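Local coordinates for Lin1944 protein (Listeria innocua, PDB 3D7L) that is of unknown specific function but belongs to the short-chain dehydrogenase/reductase family and is therefore probably an oxidoreductase, at residues 19-22 with 23-27; 87-90 with 91-95; 169-172 with 173-176. One frame throughout, in Å; residues are numbered along the deposited sequence.

All three interactions are local, each made within one continuous run of chain, and they follow one another in series without nesting or crossing. Interaction 1 comes first, where helix 14-23 runs out and the chain turns into strand 28-33; it lies between strand 5-9 and helix 179-191. Interaction 2 is a turn in the middle of helix 79-100, on the other side of the chain's centre and about 24 Å from interaction 1 between centres; it ties that helix to helix 126-142 and to the second subunit. Interaction 3 closes a tight turn in the loop between helices 164-167 and 179-191, with nearest atoms about 10 Å from interaction 2.

Interaction 1. Residues 19-22 with 23-27; sequences VKER and LEKKA
Lys20 and Glu24 are joined by a salt bridge one helical turn apart, Lys20 NZ lying 2.6 Å from Glu24 OE1. The lysine chain is extended as far as CE and bends only at its last torsion (chi4 -69°), which turns NZ toward the Glu24 carboxylate. NZ meets Glu24 OE1 from above the carboxylate plane, 69° out of it. A weaker polar contact follows on the next pair: the Lys25 chain folds back at chi2, chi3 and chi4, bringing NZ to 3.4 Å from Glu21 O, a weak hydrogen bond to a carbonyl near the helix end.

The apolar contact is between Val19 and Leu23, which project alongside each other. Val19 CG1 touches Leu23 CD1 at 3.5 Å, and this buried pair faces Leu8 and Ile6 of strand 5-9 as well as Phe186 and Glu187 of helix 179-191. Against helix 179-191, Arg22 and Lys26 share Glu187, Arg22 NE meeting OE1 and Lys26 NZ meeting OE2, so one carboxylate serves two cations; Lys26 also makes a cation-pi contact with Phe191.

Backbone bonds record how the helix runs out. Leu23 N to Val19 O is 3.0 Å and Glu24 N to Lys20 O is 2.9 Å, both with i to i+4 spacing. After these the spacing tightens to i to i+3, with Lys25 N bonded to Arg22 O at 3.2 Å and Lys26 N to Leu23 O at 3.1 Å. The arrangement is the C-terminal end of the first helix of a Rossmann-type fold, where the chain leaves strand 5-9 through helix 14-23 and returns as the parallel strand 28-33, a beta-alpha-beta crossover.

Interaction 2. Residues 87-90 with 91-95; sequences SSKL and GGQIN
Lys89 and Gln93 come together through several torsions: Lys89 CG is anti to its own N (chi1 180°) and the chain then bends at chi2 (75°), while Gln93 CG is anti to its carbonyl carbon and the chain beyond is extended, so that the Lys89 methylenes run beside the Gln93 side chain. Both lie on helix 79-100, one of the helices flanking the parallel sheet of this Rossmann-type SDR fold. Gln93 NE2 packs against the lysine methylenes, 3.4 Å from Lys89 CE. Lys89 NZ bonds Asn132 OD1 and Thr114 O. Gln93 OE1 accepts a hydrogen bond from Ser64 OG, while NE2 has two acceptors, Lys89 O and Thr113 O at the end of strand 108-113.

The backbone widens here into a pi-type turn at 87-90. Gln93 N is hydrogen-bonded to Ser88 O, five residues back, at 3.3 Å, before Ile94 N resumes the usual spacing with Leu90 O at 3.2 Å. Gly92 N lies 2.9 Å from Ser88 O.

On another side of the helix Leu90 CD2 meets Ile94 CD1 at 4.2 Å; Leu90 also packs on Met130 and Ala134 of helix 126-142 and on Leu90 of the second subunit. Within the contact, the side-chain hydrogen bond runs from Gln93 NE2 to Lys89 O, 3.0 Å long, in the carbonyl plane on a lone pair and only 2° out of the glutamine amide plane.

Interaction 3. Residues 169-172 with 173-176; sequences PFFE and GFLP
The rings of Phe171 and Phe174 meet edge-to-face, a T-shaped pair with planes at 88° and centroids 5.0 Å apart. Phe171 supplies the edge: its CD2 stands over the centre of one Phe174 face, 3.5 Å above the plane. At the rim of the Phe171 ring, near its plane, lie Phe174 CG and CD1, and Phe174 CD1 is 3.7 Å from Phe171 CD2. Glu172 O lies at the edge of the Phe174 ring, near its plane.

In both phenylalanines chi1 puts CG anti to the carbonyl carbon, sending the two rings off the same side of the turn, nearly perpendicular to each other. Phe174 CB also sits 3.1 Å from Phe171 O.

Beneath them the backbone makes a type II beta turn from Phe171 to Phe174, closed by the hydrogen bond from Phe174 N to Phe171 O at 3.0 Å. Gly173 has the positive phi (83°) expected at the third position of such a turn, a place commonly taken by glycine.

The turn belongs to the loop linking helices 164-167 and 179-191. Trp164 and Ile122 pack against both phenylalanine side chains, and Phe174 also packs on Asn158. Just before the turn, Phe170 makes its own edge-to-face pair with Phe71.

Interaction 1. Residues 19-22 with 23-27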
loop_
_atom_site.group_PDB
_atom_site.type_symbol
_atom_site.label_atom_id
_atom_site.label_comp_id
_atom_site.label_asym_id
_atom_site.label_seq_id
_atom_site.Cartn_x
_atom_site.Cartn_y
_atom_site.Cartn_z
ATOM N N VAL D 19 11.766 -18.531 10.676
ATOM C CA VAL D 19 11.340 -19.066 9.376
ATOM C C VAL D 19 12.366 -20.071 8.875
ATOM O O VAL D 19 12.013 -21.203 8.550
ATOM C CB VAL D 19 11.023 -17.950 8.322
ATOM C CG1 VAL D 19 10.724 -18.546 6.938
ATOM C CG2 VAL D 19 9.811 -17.103 8.787
ATOM N N LYS D 20 13.631 -19.669 8.874
ATOM C CA LYS D 20 14.739 -20.539 8.502
ATOM C C LYS D 20 14.669 -21.893 9.236
ATOM O O LYS D 20 14.826 -22.947 8.624
ATOM C CB LYS D 20 16.072 -19.840 8.787
ATOM C CG LYS D 20 17.331 -20.528 8.184
ATOM C CD LYS D 20 18.583 -19.802 8.664
ATOM C CE LYS D 20 19.874 -20.503 8.232
ATOM N NZ LYS D 20 20.059 -21.807 8.939
ATOM N N GLU D 21 14.419 -21.847 10.542
ATOM C CA GLU D 21 14.384 -23.052 11.355
ATOM C C GLU D 21 13.355 -24.084 10.914
ATOM O O GLU D 21 13.636 -25.291 10.930
ATOM C CB GLU D 21 14.192 -22.702 12.819
ATOM C CG GLU D 21 14.715 -23.774 13.750
ATOM C CD GLU D 21 14.967 -23.276 15.173
ATOM O OE1 GLU D 21 15.477 -24.081 15.994
ATOM O OE2 GLU D 21 14.666 -22.093 15.470
ATOM N N ARG D 22 12.162 -23.621 10.553
ATOM C CA ARG D 22 11.133 -24.510 10.007
ATOM C C ARG D 22 11.510 -25.025 8.619
ATOM O O ARG D 22 11.584 -26.230 8.422
ATOM C CB ARG D 22 9.753 -23.830 9.957
ATOM C CG ARG D 22 9.071 -23.713 11.301
ATOM C CD ARG D 22 7.541 -23.699 11.181
ATOM N NE ARG D 22 7.024 -25.042 10.943
ATOM C CZ ARG D 22 6.784 -25.954 11.884
ATOM N NH1 ARG D 22 7.007 -25.689 13.171
ATOM N NH2 ARG D 22 6.321 -27.148 11.533
ATOM N N LEU D 23 11.747 -24.105 7.678
ATOM C CA LEU D 23 11.980 -24.448 6.262
ATOM C C LEU D 23 13.240 -25.293 6.000
ATOM O O LEU D 23 13.272 -26.099 5.060
ATOM C CB LEU D 23 11.983 -23.180 5.392
ATOM C CG LEU D 23 10.794 -22.202 5.515
ATOM C CD1 LEU D 23 10.909 -21.058 4.505
ATOM C CD2 LEU D 23 9.449 -22.892 5.366
ATOM N N GLU D 24 14.256 -25.111 6.839
ATOM C CA GLU D 24 15.476 -25.915 6.823
ATOM C C GLU D 24 15.242 -27.426 6.859
ATOM O O GLU D 24 15.994 -28.177 6.246
ATOM C CB GLU D 24 16.297 -25.628 8.072
ATOM C CG GLU D 24 17.257 -24.535 7.952
ATOM C CD GLU D 24 18.176 -24.495 9.139
ATOM O OE1 GLU D 24 19.383 -24.359 8.885
ATOM O OE2 GLU D 24 17.713 -24.624 10.305
ATOM N N LYS D 25 14.252 -27.851 7.643
ATOM C CA LYS D 25 13.966 -29.268 7.870
ATOM C C LYS D 25 13.493 -29.954 6.589
ATOM O O LYS D 25 13.595 -31.178 6.459
ATOM C CB LYS D 25 12.850 -29.431 8.905
ATOM C CG LYS D 25 12.932 -28.572 10.142
ATOM C CD LYS D 25 13.744 -29.227 11.221
ATOM C CE LYS D 25 13.014 -29.125 12.550
ATOM N NZ LYS D 25 13.171 -27.785 13.126
ATOM N N LYS D 26 12.956 -29.153 5.667
ATOM C CA LYS D 26 12.254 -29.657 4.482
ATOM C C LYS D 26 12.879 -29.259 3.135
ATOM O O LYS D 26 12.420 -29.735 2.096
ATOM C CB LYS D 26 10.801 -29.157 4.476
ATOM C CG LYS D 26 10.072 -29.173 5.808
ATOM C CD LYS D 26 8.567 -29.184 5.607
ATOM C CE LYS D 26 7.925 -30.159 6.577
ATOM N NZ LYS D 26 6.470 -30.140 6.407
ATOM N N ALA D 27 13.881 -28.374 3.154
ATOM C CA ALA D 27 14.457 -27.792 1.929
ATOM C C ALA D 27 15.881 -27.266 2.127
ATOM O O ALA D 27 16.305 -26.982 3.255
ATOM C CB ALA D 27 13.582 -26.652 1.437
#

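Interaction 2. Residues 87-90 with 91-95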
loop_
_atom_site.group_PDB
_atom_site.type_symbol
_atom_site.label_atom_id
_atom_site.label_comp_id
_atom_site.label_asym_id
_atom_site.label_seq_id
_atom_site.Cartn_x
_atom_site.Cartn_y
_atom_site.Cartn_z
ATOM N N SER D 87 10.817 2.815 -0.088
ATOM C CA SER D 87 11.911 2.116 -0.780
ATOM C C SER D 87 12.206 0.733 -0.218
ATOM O O SER D 87 12.810 -0.088 -0.907
ATOM C CB SER D 87 13.204 2.966 -0.840
ATOM O OG SER D 87 13.851 2.965 0.421
ATOM N N SER D 88 11.768 0.464 1.016
ATOM C CA SER D 88 12.186 -0.756 1.728
ATOM C C SER D 88 11.069 -1.796 1.975
ATOM O O SER D 88 10.880 -2.687 1.149
ATOM C CB SER D 88 12.923 -0.401 3.024
ATOM O OG SER D 88 13.492 -1.565 3.612
ATOM N N LYS D 89 10.335 -1.687 3.085
ATOM C CA LYS D 89 9.269 -2.638 3.376
ATOM C C LYS D 89 8.262 -2.691 2.235
ATOM O O LYS D 89 7.753 -3.766 1.925
ATOM C CB LYS D 89 8.560 -2.310 4.702
ATOM C CG LYS D 89 7.411 -3.259 5.099
ATOM C CD LYS D 89 7.935 -4.591 5.600
ATOM C CE LYS D 89 6.828 -5.520 6.076
ATOM N NZ LYS D 89 6.202 -5.034 7.316
ATOM N N LEU D 90 7.969 -1.540 1.628
ATOM C CA LEU D 90 7.000 -1.469 0.526
ATOM C C LEU D 90 7.642 -1.849 -0.816
ATOM O O LEU D 90 7.410 -2.939 -1.339
ATOM C CB LEU D 90 6.350 -0.081 0.438
ATOM C CG LEU D 90 5.087 0.063 -0.442
ATOM C CD1 LEU D 90 4.278 1.295 0.001
ATOM C CD2 LEU D 90 5.394 0.124 -1.933
ATOM N N GLY D 91 8.468 -0.942 -1.341
ATOM C CA GLY D 91 9.002 -1.033 -2.699
ATOM C C GLY D 91 10.060 -2.097 -2.817
ATOM O O GLY D 91 10.186 -2.700 -3.860
ATOM N N GLY D 92 10.834 -2.303 -1.750
ATOM C CA GLY D 92 11.853 -3.327 -1.703
ATOM C C GLY D 92 11.259 -4.711 -1.841
ATOM O O GLY D 92 11.718 -5.483 -2.686
ATOM N N GLN D 93 10.212 -5.025 -1.065
ATOM C CA GLN D 93 9.576 -6.347 -1.166
ATOM C C GLN D 93 8.871 -6.553 -2.517
ATOM O O GLN D 93 8.906 -7.650 -3.089
ATOM C CB GLN D 93 8.589 -6.586 -0.029
ATOM C CG GLN D 93 9.187 -6.721 1.341
ATOM C CD GLN D 93 8.194 -7.398 2.293
ATOM O OE1 GLN D 93 8.263 -8.612 2.510
ATOM N NE2 GLN D 93 7.252 -6.613 2.844
ATOM N N ILE D 94 8.261 -5.503 -3.041
ATOM C CA ILE D 94 7.564 -5.629 -4.320
ATOM C C ILE D 94 8.544 -5.847 -5.469
ATOM O O ILE D 94 8.323 -6.721 -6.333
ATOM C CB ILE D 94 6.524 -4.485 -4.535
ATOM C CG1 ILE D 94 5.305 -4.753 -3.604
ATOM C CG2 ILE D 94 6.071 -4.419 -5.996
ATOM C CD1 ILE D 94 4.354 -3.625 -3.410
ATOM N N ASN D 95 9.656 -5.117 -5.429
ATOM C CA ASN D 95 10.731 -5.279 -6.400
ATOM C C ASN D 95 11.332 -6.666 -6.376
ATOM O O ASN D 95 11.686 -7.200 -7.430
ATOM C CB ASN D 95 11.786 -4.166 -6.263
ATOM C CG ASN D 95 11.269 -2.815 -6.794
ATOM O OD1 ASN D 95 10.220 -2.768 -7.417
ATOM N ND2 ASN D 95 11.991 -1.734 -6.529
#

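Interaction 3. Residues 169-172 with 173-176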
loop_
_atom_site.group_PDB
_atom_site.type_symbol
_atom_site.label_atom_id
_atom_site.label_comp_id
_atom_site.label_asym_id
_atom_site.label_seq_id
_atom_site.Cartn_x
_atom_site.Cartn_y
_atom_site.Cartn_z
ATOM N N PRO D 169 5.970 -1.183 25.084
ATOM C CA PRO D 169 5.512 0.216 25.253
ATOM C C PRO D 169 4.695 0.763 24.071
ATOM O O PRO D 169 3.908 1.699 24.243
ATOM C CB PRO D 169 6.823 0.996 25.380
ATOM C CG PRO D 169 7.769 0.012 25.992
ATOM C CD PRO D 169 7.434 -1.290 25.282
ATOM N N PHE D 170 4.886 0.175 22.895
ATOM C CA PHE D 170 4.217 0.623 21.665
ATOM C C PHE D 170 2.965 -0.170 21.333
ATOM O O PHE D 170 2.203 0.240 20.451
ATOM C CB PHE D 170 5.205 0.591 20.469
ATOM C CG PHE D 170 6.410 1.436 20.693
ATOM C CD1 PHE D 170 6.329 2.817 20.565
ATOM C CD2 PHE D 170 7.609 0.855 21.133
ATOM C CE1 PHE D 170 7.445 3.620 20.813
ATOM C CE2 PHE D 170 8.732 1.643 21.395
ATOM C CZ PHE D 170 8.645 3.033 21.239
ATOM N N PHE D 171 2.771 -1.302 22.020
ATOM C CA PHE D 171 1.699 -2.248 21.709
ATOM C C PHE D 171 0.954 -2.607 22.998
ATOM O O PHE D 171 0.624 -3.769 23.244
ATOM C CB PHE D 171 2.286 -3.515 21.099
ATOM C CG PHE D 171 2.690 -3.374 19.656
ATOM C CD1 PHE D 171 3.972 -3.012 19.320
ATOM C CD2 PHE D 171 1.782 -3.655 18.639
ATOM C CE1 PHE D 171 4.348 -2.901 17.964
ATOM C CE2 PHE D 171 2.125 -3.543 17.293
ATOM C CZ PHE D 171 3.423 -3.173 16.956
ATOM N N GLU D 172 0.723 -1.610 23.844
ATOM C CA GLU D 172 0.137 -1.884 25.162
ATOM C C GLU D 172 -1.237 -2.570 25.030
ATOM O O GLU D 172 -2.080 -2.155 24.235
ATOM C CB GLU D 172 0.039 -0.598 25.987
ATOM C CG GLU D 172 1.391 -0.070 26.416
ATOM C CD GLU D 172 1.307 1.320 26.982
ATOM O OE1 GLU D 172 0.955 2.254 26.231
ATOM O OE2 GLU D 172 1.597 1.487 28.181
ATOM N N GLY D 173 -1.442 -3.647 25.779
ATOM C CA GLY D 173 -2.718 -4.370 25.677
ATOM C C GLY D 173 -2.806 -5.369 24.528
ATOM O O GLY D 173 -3.810 -6.069 24.387
ATOM N N PHE D 174 -1.773 -5.438 23.703
ATOM C CA PHE D 174 -1.706 -6.457 22.651
ATOM C C PHE D 174 -1.310 -7.783 23.334
ATOM O O PHE D 174 -0.845 -7.799 24.495
ATOM C CB PHE D 174 -0.676 -6.077 21.558
ATOM C CG PHE D 174 -1.209 -5.154 20.455
ATOM C CD1 PHE D 174 -1.285 -5.606 19.126
ATOM C CD2 PHE D 174 -1.597 -3.826 20.735
ATOM C CE1 PHE D 174 -1.727 -4.755 18.085
ATOM C CE2 PHE D 174 -2.035 -2.956 19.702
ATOM C CZ PHE D 174 -2.114 -3.417 18.378
ATOM N N LEU D 175 -1.548 -8.882 22.630
ATOM C CA LEU D 175 -1.128 -10.212 23.050
ATOM C C LEU D 175 -0.187 -10.723 21.972
ATOM O O LEU D 175 -0.617 -11.001 20.876
ATOM C CB LEU D 175 -2.339 -11.136 23.204
ATOM C CG LEU D 175 -2.099 -12.545 23.766
ATOM C CD1 LEU D 175 -1.222 -12.499 25.011
ATOM C CD2 LEU D 175 -3.452 -13.250 24.053
ATOM N N PRO D 176 1.120 -10.794 22.266
ATOM C CA PRO D 176 2.091 -11.168 21.236
ATOM C C PRO D 176 2.067 -12.664 20.871
ATOM O O PRO D 176 1.539 -13.495 21.621
ATOM C CB PRO D 176 3.431 -10.783 21.863
ATOM C CG PRO D 176 3.193 -10.945 23.349
ATOM C CD PRO D 176 1.749 -10.543 23.580
#